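PDB 1PDU: nuclear hormone receptor HR38 from Drosophila melanogaster, which is an orphan nuclear receptor that mediates an atypical ecdysteroid signalling pathway in the fly, here represented by its ligand-binding domain. Local coordinates for residues 153-158 / 176-181; 17-22 / 68-73; 94-99 / 147-152. All coordinates share one frame; numbering follows the deposited sequence.

Helix 146-157 lends a segment to contact 1 and another to contact 3, and its side chains also touch both segments of contact 2. Contact 3 lies deepest, its centre about 7 Å from the centre of the chain; contacts 1 and 2 lie about 14 and 15 Å out, on one side of that centre. Contacts 1 and 3 are buried joints between nearly antiparallel helices, whereas contact 2 sets a helix against a loop and is only partly buried. None has a hydrogen bond across it. Aliphatic branches interlock in contact 1, two aromatic rings stack in contact 3, and contact 2 mixes apolar packing with a serine and an exposed lysine.

Contact 1 of 3, residues 153-158 / 176-181; sequences CALTLI and KIIGSL
Leu155 and Ile177 make the largest share of the contact between them, running alongside each other head to tail. Leu155 CD2 lies 3.9 Å from Ile177 CB, while Leu155 CG rests on Ile177 CG2 at 3.9 Å. The CB bond of the leucine points along the helix flank, but CG, beside the backbone N and anti to the carbonyl carbon (chi1 -77°), brings the branch to the other helix. Ile178 meets the same branch at about a right angle, its CG1 lying 3.9 Å from Leu155 CD2. The two helices run nearly antiparallel, 160° between their N-to-C directions and 10.1 Å apart at closest approach of the short axes, one pairing within the mainly helical ligand-binding domain of a nuclear receptor. CD1, at the tip of the ethyl arm of Ile177, fits into the corner made by Ala154 and Ile158, 3.9 Å from Ala154 CB and from Ile158 CG1. Ile158, whose side chain crosses that of Ile177 almost perpendicularly, is the first residue after the helix to leave helical geometry; its O accepts a hydrogen bond from Gln174 NE2. Leu181 touches Leu155 more loosely, CD2 to CD1 at 4.3 Å, and packs on helix 197-202.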
ATOM      1  N   CYS A 153       5.491   5.403  -1.206  1.00 28.96           N
ATOM      2  CA  CYS A 153       4.242   5.250  -0.469  1.00 28.78           C
ATOM      3  C   CYS A 153       3.577   6.598  -0.244  1.00 29.60           C
ATOM      4  O   CYS A 153       2.390   6.760  -0.500  1.00 29.66           O
ATOM      5  CB  CYS A 153       4.490   4.600   0.886  1.00 28.19           C
ATOM      6  SG  CYS A 153       4.886   2.860   0.802  1.00 31.38           S
ATOM      7  N   ALA A 154       4.348   7.564   0.247  1.00 29.41           N
ATOM      8  CA  ALA A 154       3.813   8.888   0.513  1.00 28.59           C
ATOM      9  C   ALA A 154       3.279   9.490  -0.777  1.00 29.41           C
ATOM     10  O   ALA A 154       2.317  10.264  -0.758  1.00 29.70           O
ATOM     11  CB  ALA A 154       4.886   9.779   1.115  1.00 26.65           C
ATOM     12  N   LEU A 155       3.895   9.129  -1.901  1.00 30.48           N
ATOM     13  CA  LEU A 155       3.457   9.647  -3.194  1.00 31.37           C
ATOM     14  C   LEU A 155       2.200   8.940  -3.682  1.00 32.11           C
ATOM     15  O   LEU A 155       1.492   9.444  -4.550  1.00 33.84           O
ATOM     16  CB  LEU A 155       4.564   9.515  -4.232  1.00 31.18           C
ATOM     17  CG  LEU A 155       5.697  10.538  -4.138  1.00 32.87           C
ATOM     18  CD1 LEU A 155       6.724  10.225  -5.222  1.00 33.55           C
ATOM     19  CD2 LEU A 155       5.157  11.963  -4.301  1.00 31.61           C
ATOM     20  N   THR A 156       1.920   7.767  -3.130  1.00 32.65           N
ATOM     21  CA  THR A 156       0.718   7.043  -3.510  1.00 32.38           C
ATOM     22  C   THR A 156      -0.454   7.728  -2.811  1.00 32.58           C
ATOM     23  O   THR A 156      -1.559   7.798  -3.340  1.00 31.30           O
ATOM     24  CB  THR A 156       0.789   5.578  -3.062  1.00 32.98           C
ATOM     25  OG1 THR A 156       1.921   4.951  -3.679  1.00 33.86           O
ATOM     26  CG2 THR A 156      -0.481   4.833  -3.451  1.00 32.37           C
ATOM     27  N   LEU A 157      -0.183   8.251  -1.618  1.00 33.08           N
ATOM     28  CA  LEU A 157      -1.194   8.931  -0.814  1.00 33.10           C
ATOM     29  C   LEU A 157      -1.366  10.395  -1.211  1.00 34.14           C
ATOM     30  O   LEU A 157      -2.485  10.860  -1.442  1.00 33.17           O
ATOM     31  CB  LEU A 157      -0.823   8.852   0.670  1.00 30.82           C
ATOM     32  CG  LEU A 157      -1.771   9.653   1.562  1.00 31.67           C
ATOM     33  CD1 LEU A 157      -3.147   8.994   1.564  1.00 30.59           C
ATOM     34  CD2 LEU A 157      -1.209   9.739   2.970  1.00 31.71           C
ATOM     35  N   ILE A 158      -0.250  11.118  -1.277  1.00 34.66           N
ATOM     36  CA  ILE A 158      -0.264  12.526  -1.638  1.00 35.24           C
ATOM     37  C   ILE A 158      -0.146  12.639  -3.162  1.00 36.58           C
ATOM     38  O   ILE A 158       0.948  12.725  -3.725  1.00 36.83           O
ATOM     39  CB  ILE A 158       0.891  13.271  -0.938  1.00 35.29           C
ATOM     40  CG1 ILE A 158       0.887  12.926   0.558  1.00 35.39           C
ATOM     41  CG2 ILE A 158       0.751  14.771  -1.131  1.00 34.27           C
ATOM     42  CD1 ILE A 158      -0.458  13.115   1.230  1.00 34.00           C
ATOM     43  N   LYS A 176       7.270  18.422  -2.632  1.00 41.95           N
ATOM     44  CA  LYS A 176       8.297  18.319  -1.600  1.00 41.22           C
ATOM     45  C   LYS A 176       8.765  16.881  -1.475  1.00 39.81           C
ATOM     46  O   LYS A 176       9.963  16.618  -1.346  1.00 39.07           O
ATOM     47  CB  LYS A 176       7.781  18.799  -0.241  1.00 43.39           C
ATOM     48  CG  LYS A 176       7.923  20.289  -0.019  1.00 46.40           C
ATOM     49  CD  LYS A 176       7.636  20.676   1.425  1.00 49.12           C
ATOM     50  CE  LYS A 176       7.862  22.172   1.630  1.00 51.66           C
ATOM     51  NZ  LYS A 176       7.702  22.620   3.050  1.00 53.84           N
ATOM     52  N   ILE A 177       7.818  15.949  -1.518  1.00 38.01           N
ATOM     53  CA  ILE A 177       8.158  14.544  -1.403  1.00 36.35           C
ATOM     54  C   ILE A 177       8.957  14.122  -2.625  1.00 35.20           C
ATOM     55  O   ILE A 177       9.921  13.372  -2.502  1.00 35.38           O
ATOM     56  CB  ILE A 177       6.896  13.672  -1.260  1.00 37.31           C
ATOM     57  CG1 ILE A 177       6.056  14.177  -0.086  1.00 37.36           C
ATOM     58  CG2 ILE A 177       7.290  12.213  -0.997  1.00 36.85           C
ATOM     59  CD1 ILE A 177       4.682  13.546  -0.019  1.00 38.52           C
ATOM     60  N   ILE A 178       8.563  14.608  -3.798  1.00 35.18           N
ATOM     61  CA  ILE A 178       9.286  14.289  -5.028  1.00 35.86           C
ATOM     62  C   ILE A 178      10.705  14.836  -4.924  1.00 36.56           C
ATOM     63  O   ILE A 178      11.674  14.153  -5.261  1.00 36.92           O
ATOM     64  CB  ILE A 178       8.606  14.902  -6.285  1.00 35.69           C
ATOM     65  CG1 ILE A 178       7.474  13.986  -6.761  1.00 35.92           C
ATOM     66  CG2 ILE A 178       9.628  15.086  -7.408  1.00 35.41           C
ATOM     67  CD1 ILE A 178       6.833  14.417  -8.062  1.00 37.46           C
ATOM     68  N   GLY A 179      10.820  16.071  -4.447  1.00 37.12           N
ATOM     69  CA  GLY A 179      12.128  16.676  -4.289  1.00 37.36           C
ATOM     70  C   GLY A 179      13.035  15.806  -3.440  1.00 37.54           C
ATOM     71  O   GLY A 179      14.159  15.511  -3.836  1.00 38.17           O
ATOM     72  N   SER A 180      12.551  15.383  -2.276  1.00 37.23           N
ATOM     73  CA  SER A 180      13.356  14.549  -1.401  1.00 37.56           C
ATOM     74  C   SER A 180      13.729  13.241  -2.077  1.00 37.29           C
ATOM     75  O   SER A 180      14.842  12.749  -1.907  1.00 37.04           O
ATOM     76  CB  SER A 180      12.618  14.267  -0.089  1.00 39.69           C
ATOM     77  OG  SER A 180      12.642  15.400   0.770  1.00 41.37           O
ATOM     78  N   LEU A 181      12.808  12.668  -2.847  1.00 36.19           N
ATOM     79  CA  LEU A 181      13.117  11.420  -3.528  1.00 35.99           C
ATOM     80  C   LEU A 181      14.187  11.690  -4.586  1.00 36.91           C
ATOM     81  O   LEU A 181      15.112  10.899  -4.777  1.00 35.62           O
ATOM     82  CB  LEU A 181      11.871  10.842  -4.194  1.00 34.20           C
ATOM     83  CG  LEU A 181      12.119   9.541  -4.957  1.00 32.79           C
ATOM     84  CD1 LEU A 181      12.553   8.468  -3.973  1.00 31.05           C
ATOM     85  CD2 LEU A 181      10.859   9.114  -5.695  1.00 32.37           C
TER

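Contact 2 of 3, residues 17-22 / 68-73; sequences TALVRS and EKIPGY
Ala18 CB is the small bump that meets the ring of Pro71, 3.8 Å from its CD and equally far from its CG. The methyl of Ala18 thus lies against the CG-CD edge of the proline ring. At the next residue the larger knob is Leu19: its CD2 sits against the fork of Ile70, 3.8 Å from CG1 and 4.0 Å from CG2. The same methyl also lies 4.3 Å from Pro71 CD, a looser touch. The third bump is Ser22, whose OG presses against Lys69 CB at 3.3 Å, a snug meeting of a hydroxyl with a methylene. That hydroxyl is turned back to its own helix: with OG beside the backbone N (chi1 -54°), it donates a 2.6 Å hydrogen bond to Ala18 O. Ser22 N reaches the same oxygen from the opposite face of the carbonyl plane, so two donors grip it. The extended chain of Lys69 then leads away from the helix. The loop's outline comes from a type II beta turn from Ile70 to Tyr73, closed by Tyr73 N to Ile70 O at 2.9 Å, with Pro71 and Gly72 at its corners; Gly72 has the positive phi (96°) expected at the third position. Helix 15-25 thus lies over the link between helices 45-67 and 78-100: Ser22 also touches Phe66 of the former, Tyr73 packs on Phe85 of the latter, and Ile70 rests on Leu157 of helix 146-157.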
ATOM      1  N   THR A  17      13.694  11.255   6.214  1.00 35.62           N
ATOM      2  CA  THR A  17      13.942  10.479   7.428  1.00 34.37           C
ATOM      3  C   THR A  17      12.622  10.348   8.197  1.00 33.35           C
ATOM      4  O   THR A  17      12.376   9.357   8.873  1.00 32.19           O
ATOM      5  CB  THR A  17      15.032  11.139   8.335  1.00 34.50           C
ATOM      6  OG1 THR A  17      16.316  11.018   7.710  1.00 34.44           O
ATOM      7  CG2 THR A  17      15.088  10.462   9.698  1.00 32.59           C
ATOM      8  N   ALA A  18      11.760  11.346   8.085  1.00 33.12           N
ATOM      9  CA  ALA A  18      10.484  11.270   8.783  1.00 33.91           C
ATOM     10  C   ALA A  18       9.659  10.166   8.112  1.00 33.80           C
ATOM     11  O   ALA A  18       8.968   9.380   8.778  1.00 32.49           O
ATOM     12  CB  ALA A  18       9.747  12.615   8.700  1.00 33.15           C
ATOM     13  N   LEU A  19       9.748  10.107   6.787  1.00 33.07           N
ATOM     14  CA  LEU A  19       9.014   9.112   6.036  1.00 33.73           C
ATOM     15  C   LEU A  19       9.529   7.715   6.326  1.00 33.72           C
ATOM     16  O   LEU A  19       8.747   6.819   6.618  1.00 33.31           O
ATOM     17  CB  LEU A  19       9.079   9.411   4.536  1.00 32.88           C
ATOM     18  CG  LEU A  19       8.301  10.642   4.049  1.00 32.32           C
ATOM     19  CD1 LEU A  19       8.291  10.680   2.539  1.00 30.33           C
ATOM     20  CD2 LEU A  19       6.865  10.601   4.572  1.00 30.80           C
ATOM     21  N   VAL A  20      10.841   7.532   6.262  1.00 35.00           N
ATOM     22  CA  VAL A  20      11.432   6.222   6.518  1.00 36.00           C
ATOM     23  C   VAL A  20      11.108   5.737   7.922  1.00 37.02           C
ATOM     24  O   VAL A  20      10.830   4.552   8.129  1.00 35.99           O
ATOM     25  CB  VAL A  20      12.966   6.244   6.334  1.00 36.29           C
ATOM     26  CG1 VAL A  20      13.559   4.896   6.714  1.00 36.41           C
ATOM     27  CG2 VAL A  20      13.300   6.543   4.892  1.00 36.70           C
ATOM     28  N   ARG A  21      11.144   6.648   8.889  1.00 37.88           N
ATOM     29  CA  ARG A  21      10.836   6.275  10.266  1.00 39.61           C
ATOM     30  C   ARG A  21       9.374   5.872  10.385  1.00 38.81           C
ATOM     31  O   ARG A  21       9.044   4.945  11.116  1.00 39.58           O
ATOM     32  CB  ARG A  21      11.135   7.427  11.235  1.00 41.25           C
ATOM     33  CG  ARG A  21      12.620   7.687  11.434  1.00 45.62           C
ATOM     34  CD  ARG A  21      12.876   8.775  12.468  1.00 48.05           C
ATOM     35  NE  ARG A  21      14.305   9.043  12.620  1.00 51.72           N
ATOM     36  CZ  ARG A  21      14.804  10.018  13.374  1.00 53.66           C
ATOM     37  NH1 ARG A  21      16.120  10.192  13.455  1.00 53.77           N
ATOM     38  NH2 ARG A  21      13.985  10.826  14.045  1.00 54.62           N
ATOM     39  N   SER A  22       8.498   6.568   9.667  1.00 37.85           N
ATOM     40  CA  SER A  22       7.080   6.241   9.709  1.00 37.69           C
ATOM     41  C   SER A  22       6.900   4.858   9.105  1.00 37.20           C
ATOM     42  O   SER A  22       6.195   4.015   9.669  1.00 35.65           O
ATOM     43  CB  SER A  22       6.264   7.252   8.912  1.00 38.67           C
ATOM     44  OG  SER A  22       6.539   8.567   9.354  1.00 43.32           O
ATOM     45  N   GLU A  68      -0.528   9.512   8.787  1.00 38.81           N
ATOM     46  CA  GLU A  68      -0.648  10.579   9.767  1.00 40.44           C
ATOM     47  C   GLU A  68       0.688  11.064  10.287  1.00 40.36           C
ATOM     48  O   GLU A  68       0.762  12.095  10.949  1.00 40.59           O
ATOM     49  CB  GLU A  68      -1.547  10.133  10.927  1.00 42.37           C
ATOM     50  CG  GLU A  68      -2.994   9.875  10.492  1.00 45.08           C
ATOM     51  CD  GLU A  68      -3.890   9.399  11.621  1.00 46.89           C
ATOM     52  OE1 GLU A  68      -3.393   8.642  12.487  1.00 47.68           O
ATOM     53  OE2 GLU A  68      -5.091   9.766  11.624  1.00 47.15           O
ATOM     54  N   LYS A  69       1.750  10.331   9.984  1.00 40.35           N
ATOM     55  CA  LYS A  69       3.072  10.747  10.429  1.00 39.91           C
ATOM     56  C   LYS A  69       3.819  11.426   9.294  1.00 39.24           C
ATOM     57  O   LYS A  69       4.957  11.863   9.470  1.00 39.11           O
ATOM     58  CB  LYS A  69       3.873   9.558  10.962  1.00 40.34           C
ATOM     59  CG  LYS A  69       3.255   8.947  12.202  1.00 43.24           C
ATOM     60  CD  LYS A  69       4.206   8.004  12.926  1.00 45.33           C
ATOM     61  CE  LYS A  69       3.611   7.599  14.276  1.00 48.19           C
ATOM     62  NZ  LYS A  69       4.606   6.996  15.216  1.00 49.99           N
ATOM     63  N   ILE A  70       3.186  11.511   8.123  1.00 38.41           N
ATOM     64  CA  ILE A  70       3.824  12.179   6.994  1.00 37.86           C
ATOM     65  C   ILE A  70       3.814  13.669   7.318  1.00 38.69           C
ATOM     66  O   ILE A  70       2.755  14.302   7.336  1.00 39.48           O
ATOM     67  CB  ILE A  70       3.059  11.967   5.683  1.00 36.80           C
ATOM     68  CG1 ILE A  70       3.144  10.503   5.249  1.00 36.56           C
ATOM     69  CG2 ILE A  70       3.622  12.882   4.614  1.00 34.64           C
ATOM     70  CD1 ILE A  70       2.322  10.183   4.019  1.00 36.61           C
ATOM     71  N   PRO A  71       4.991  14.252   7.585  1.00 38.48           N
ATOM     72  CA  PRO A  71       4.979  15.682   7.900  1.00 38.36           C
ATOM     73  C   PRO A  71       4.228  16.489   6.849  1.00 38.54           C
ATOM     74  O   PRO A  71       4.420  16.293   5.653  1.00 38.77           O
ATOM     75  CB  PRO A  71       6.465  16.030   8.006  1.00 37.61           C
ATOM     76  CG  PRO A  71       7.138  14.980   7.196  1.00 37.93           C
ATOM     77  CD  PRO A  71       6.365  13.738   7.463  1.00 37.04           C
ATOM     78  N   GLY A  72       3.342  17.366   7.312  1.00 38.97           N
ATOM     79  CA  GLY A  72       2.559  18.192   6.409  1.00 39.92           C
ATOM     80  C   GLY A  72       1.178  17.632   6.114  1.00 41.68           C
ATOM     81  O   GLY A  72       0.314  18.341   5.586  1.00 42.48           O
ATOM     82  N   TYR A  73       0.961  16.364   6.449  1.00 41.72           N
ATOM     83  CA  TYR A  73      -0.328  15.729   6.201  1.00 42.20           C
ATOM     84  C   TYR A  73      -1.423  16.342   7.061  1.00 42.29           C
ATOM     85  O   TYR A  73      -2.516  16.630   6.575  1.00 41.28           O
ATOM     86  CB  TYR A  73      -0.247  14.230   6.490  1.00 42.71           C
ATOM     87  CG  TYR A  73      -1.512  13.454   6.174  1.00 42.37           C
ATOM     88  CD1 TYR A  73      -1.940  13.287   4.859  1.00 42.76           C
ATOM     89  CD2 TYR A  73      -2.245  12.837   7.185  1.00 43.21           C
ATOM     90  CE1 TYR A  73      -3.062  12.516   4.556  1.00 43.01           C
ATOM     91  CE2 TYR A  73      -3.370  12.061   6.891  1.00 43.54           C
ATOM     92  CZ  TYR A  73      -3.766  11.902   5.574  1.00 43.41           C
ATOM     93  OH  TYR A  73      -4.840  11.100   5.270  1.00 44.42           O
TER

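Contact 3 of 3, residues 94-99 / 147-152; sequences VLRLAY and SAFACL
Tyr99 and Phe149 form a face-to-face stack, with ring centroids 3.7 Å apart and planes only 7° from parallel. Phe149 CG stands over the centre of the tyrosine ring and Tyr99 CD2 over that of the phenylalanine, so the overlap is extensive; the closest carbons, Tyr99 CD2 and Phe149 CD2, are 3.4 Å apart. The two side chains lie antiparallel, each coming from its own helix. Both have CG anti to the backbone N, Phe149 with chi1 -177°, which carries the rings into the interface.

CH-pi contacts add to the stack. Tyr99 CB sits over the face of the Phe149 ring, 3.9 Å from its centroid, and Phe149 CB returns the contact to the Tyr99 ring at 4.0 Å.

Apolar packing supplies the rest. Leu95 and Phe149 reach towards each other from their two helices, Leu95 CG 3.4 Å from Phe149 CE1 and oblique to the ring, while Arg96 CA lies at the ring edge, near its plane, 4.0 Å from Phe149 CZ. Beyond the pair, the ring of His23 from helix 15-25 meets Phe149 at a steep angle.

The helices run nearly antiparallel (159°) with short axes 11.3 Å apart at closest approach, a spacing bridged by the stacked pair in the interior of the ligand-binding domain. No hydrogen bond crosses between the segments, so dispersion and ring overlap carry the contact; the one polar group on the stacked rings, Tyr99 OH, is satisfied by a hydrogen bond with Ile144 O that tethers the end of the ring, while the stack would probably hinder its flipping.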
ATOM      1  N   VAL A  94      -1.724  -2.693  -1.346  1.00 26.50           N
ATOM      2  CA  VAL A  94      -1.089  -3.515  -2.364  1.00 27.18           C
ATOM      3  C   VAL A  94       0.403  -3.219  -2.502  1.00 27.85           C
ATOM      4  O   VAL A  94       1.211  -4.136  -2.673  1.00 28.24           O
ATOM      5  CB  VAL A  94      -1.804  -3.339  -3.727  1.00 27.11           C
ATOM      6  CG1 VAL A  94      -1.096  -4.118  -4.800  1.00 27.21           C
ATOM      7  CG2 VAL A  94      -3.247  -3.843  -3.614  1.00 25.70           C
ATOM      8  N   LEU A  95       0.769  -1.945  -2.402  1.00 28.25           N
ATOM      9  CA  LEU A  95       2.165  -1.546  -2.514  1.00 29.66           C
ATOM     10  C   LEU A  95       3.011  -2.148  -1.394  1.00 30.69           C
ATOM     11  O   LEU A  95       4.080  -2.699  -1.654  1.00 31.58           O
ATOM     12  CB  LEU A  95       2.291  -0.019  -2.499  1.00 28.26           C
ATOM     13  CG  LEU A  95       3.724   0.502  -2.668  1.00 29.95           C
ATOM     14  CD1 LEU A  95       4.264   0.082  -4.027  1.00 28.42           C
ATOM     15  CD2 LEU A  95       3.752   2.016  -2.525  1.00 27.39           C
ATOM     16  N   ARG A  96       2.540  -2.055  -0.154  1.00 30.95           N
ATOM     17  CA  ARG A  96       3.289  -2.609   0.971  1.00 31.86           C
ATOM     18  C   ARG A  96       3.363  -4.111   0.866  1.00 33.26           C
ATOM     19  O   ARG A  96       4.405  -4.722   1.125  1.00 33.54           O
ATOM     20  CB  ARG A  96       2.647  -2.211   2.306  1.00 32.71           C
ATOM     21  CG  ARG A  96       3.156  -0.859   2.807  1.00 35.19           C
ATOM     22  CD  ARG A  96       2.078  -0.068   3.484  1.00 37.68           C
ATOM     23  NE  ARG A  96       1.976  -0.367   4.905  1.00 40.75           N
ATOM     24  CZ  ARG A  96       2.669   0.257   5.853  1.00 40.65           C
ATOM     25  NH1 ARG A  96       3.526   1.219   5.531  1.00 38.68           N
ATOM     26  NH2 ARG A  96       2.478  -0.061   7.128  1.00 40.19           N
ATOM     27  N   LEU A  97       2.245  -4.705   0.479  1.00 33.91           N
ATOM     28  CA  LEU A  97       2.174  -6.143   0.332  1.00 33.50           C
ATOM     29  C   LEU A  97       3.199  -6.621  -0.684  1.00 32.67           C
ATOM     30  O   LEU A  97       3.972  -7.532  -0.405  1.00 31.07           O
ATOM     31  CB  LEU A  97       0.768  -6.548  -0.112  1.00 34.52           C
ATOM     32  CG  LEU A  97       0.540  -8.030  -0.388  1.00 34.03           C
ATOM     33  CD1 LEU A  97       1.037  -8.857   0.787  1.00 34.36           C
ATOM     34  CD2 LEU A  97      -0.948  -8.260  -0.641  1.00 34.97           C
ATOM     35  N   ALA A  98       3.206  -5.991  -1.856  1.00 31.93           N
ATOM     36  CA  ALA A  98       4.120  -6.371  -2.926  1.00 31.78           C
ATOM     37  C   ALA A  98       5.584  -6.121  -2.588  1.00 32.52           C
ATOM     38  O   ALA A  98       6.450  -6.914  -2.962  1.00 32.16           O
ATOM     39  CB  ALA A  98       3.753  -5.646  -4.209  1.00 31.26           C
ATOM     40  N   TYR A  99       5.863  -5.025  -1.885  1.00 33.14           N
ATOM     41  CA  TYR A  99       7.234  -4.686  -1.510  1.00 33.23           C
ATOM     42  C   TYR A  99       7.863  -5.714  -0.577  1.00 34.35           C
ATOM     43  O   TYR A  99       9.007  -6.126  -0.774  1.00 33.29           O
ATOM     44  CB  TYR A  99       7.273  -3.328  -0.827  1.00 34.47           C
ATOM     45  CG  TYR A  99       8.677  -2.808  -0.595  1.00 35.23           C
ATOM     46  CD1 TYR A  99       9.563  -2.664  -1.660  1.00 35.37           C
ATOM     47  CD2 TYR A  99       9.109  -2.437   0.677  1.00 34.74           C
ATOM     48  CE1 TYR A  99      10.841  -2.157  -1.470  1.00 36.28           C
ATOM     49  CE2 TYR A  99      10.393  -1.930   0.884  1.00 34.68           C
ATOM     50  CZ  TYR A  99      11.253  -1.793  -0.198  1.00 35.36           C
ATOM     51  OH  TYR A  99      12.526  -1.302  -0.030  1.00 36.18           O
ATOM     52  N   SER A 147      14.343   4.025   1.816  1.00 29.41           N
ATOM     53  CA  SER A 147      14.105   5.464   1.706  1.00 29.69           C
ATOM     54  C   SER A 147      13.290   5.799   0.453  1.00 30.19           C
ATOM     55  O   SER A 147      12.397   6.649   0.482  1.00 30.39           O
ATOM     56  CB  SER A 147      15.431   6.233   1.633  1.00 29.75           C
ATOM     57  OG  SER A 147      16.246   5.989   2.760  1.00 31.39           O
ATOM     58  N   ALA A 148      13.621   5.152  -0.658  1.00 29.33           N
ATOM     59  CA  ALA A 148      12.917   5.413  -1.897  1.00 29.66           C
ATOM     60  C   ALA A 148      11.499   4.861  -1.780  1.00 30.27           C
ATOM     61  O   ALA A 148      10.550   5.481  -2.246  1.00 29.99           O
ATOM     62  CB  ALA A 148      13.656   4.771  -3.079  1.00 26.56           C
ATOM     63  N   PHE A 149      11.356   3.709  -1.131  1.00 29.85           N
ATOM     64  CA  PHE A 149      10.035   3.112  -0.992  1.00 29.20           C
ATOM     65  C   PHE A 149       9.100   3.969  -0.153  1.00 28.44           C
ATOM     66  O   PHE A 149       7.928   4.146  -0.503  1.00 26.24           O
ATOM     67  CB  PHE A 149      10.116   1.724  -0.368  1.00 28.18           C
ATOM     68  CG  PHE A 149       8.791   1.042  -0.282  1.00 28.90           C
ATOM     69  CD1 PHE A 149       8.109   0.680  -1.441  1.00 29.59           C
ATOM     70  CD2 PHE A 149       8.183   0.830   0.949  1.00 27.38           C
ATOM     71  CE1 PHE A 149       6.833   0.121  -1.370  1.00 30.83           C
ATOM     72  CE2 PHE A 149       6.915   0.276   1.032  1.00 27.60           C
ATOM     73  CZ  PHE A 149       6.234  -0.079  -0.120  1.00 29.19           C
ATOM     74  N   ALA A 150       9.620   4.487   0.957  1.00 27.81           N
ATOM     75  CA  ALA A 150       8.831   5.322   1.845  1.00 28.33           C
ATOM     76  C   ALA A 150       8.266   6.503   1.047  1.00 29.91           C
ATOM     77  O   ALA A 150       7.093   6.866   1.204  1.00 30.50           O
ATOM     78  CB  ALA A 150       9.688   5.816   3.012  1.00 27.12           C
ATOM     79  N   CYS A 151       9.095   7.084   0.178  1.00 29.50           N
ATOM     80  CA  CYS A 151       8.659   8.199  -0.652  1.00 29.52           C
ATOM     81  C   CYS A 151       7.604   7.714  -1.636  1.00 29.40           C
ATOM     82  O   CYS A 151       6.613   8.397  -1.883  1.00 28.73           O
ATOM     83  CB  CYS A 151       9.839   8.805  -1.415  1.00 29.61           C
ATOM     84  SG  CYS A 151      11.042   9.635  -0.365  1.00 33.61           S
ATOM     85  N   LEU A 152       7.818   6.527  -2.192  1.00 29.27           N
ATOM     86  CA  LEU A 152       6.877   5.953  -3.143  1.00 30.34           C
ATOM     87  C   LEU A 152       5.497   5.791  -2.477  1.00 29.98           C
ATOM     88  O   LEU A 152       4.456   6.037  -3.095  1.00 30.38           O
ATOM     89  CB  LEU A 152       7.416   4.606  -3.625  1.00 33.53           C
ATOM     90  CG  LEU A 152       8.597   4.641  -4.599  1.00 36.16           C
ATOM     91  CD1 LEU A 152       8.862   3.240  -5.145  1.00 36.70           C
ATOM     92  CD2 LEU A 152       8.292   5.611  -5.731  1.00 35.92           C
TER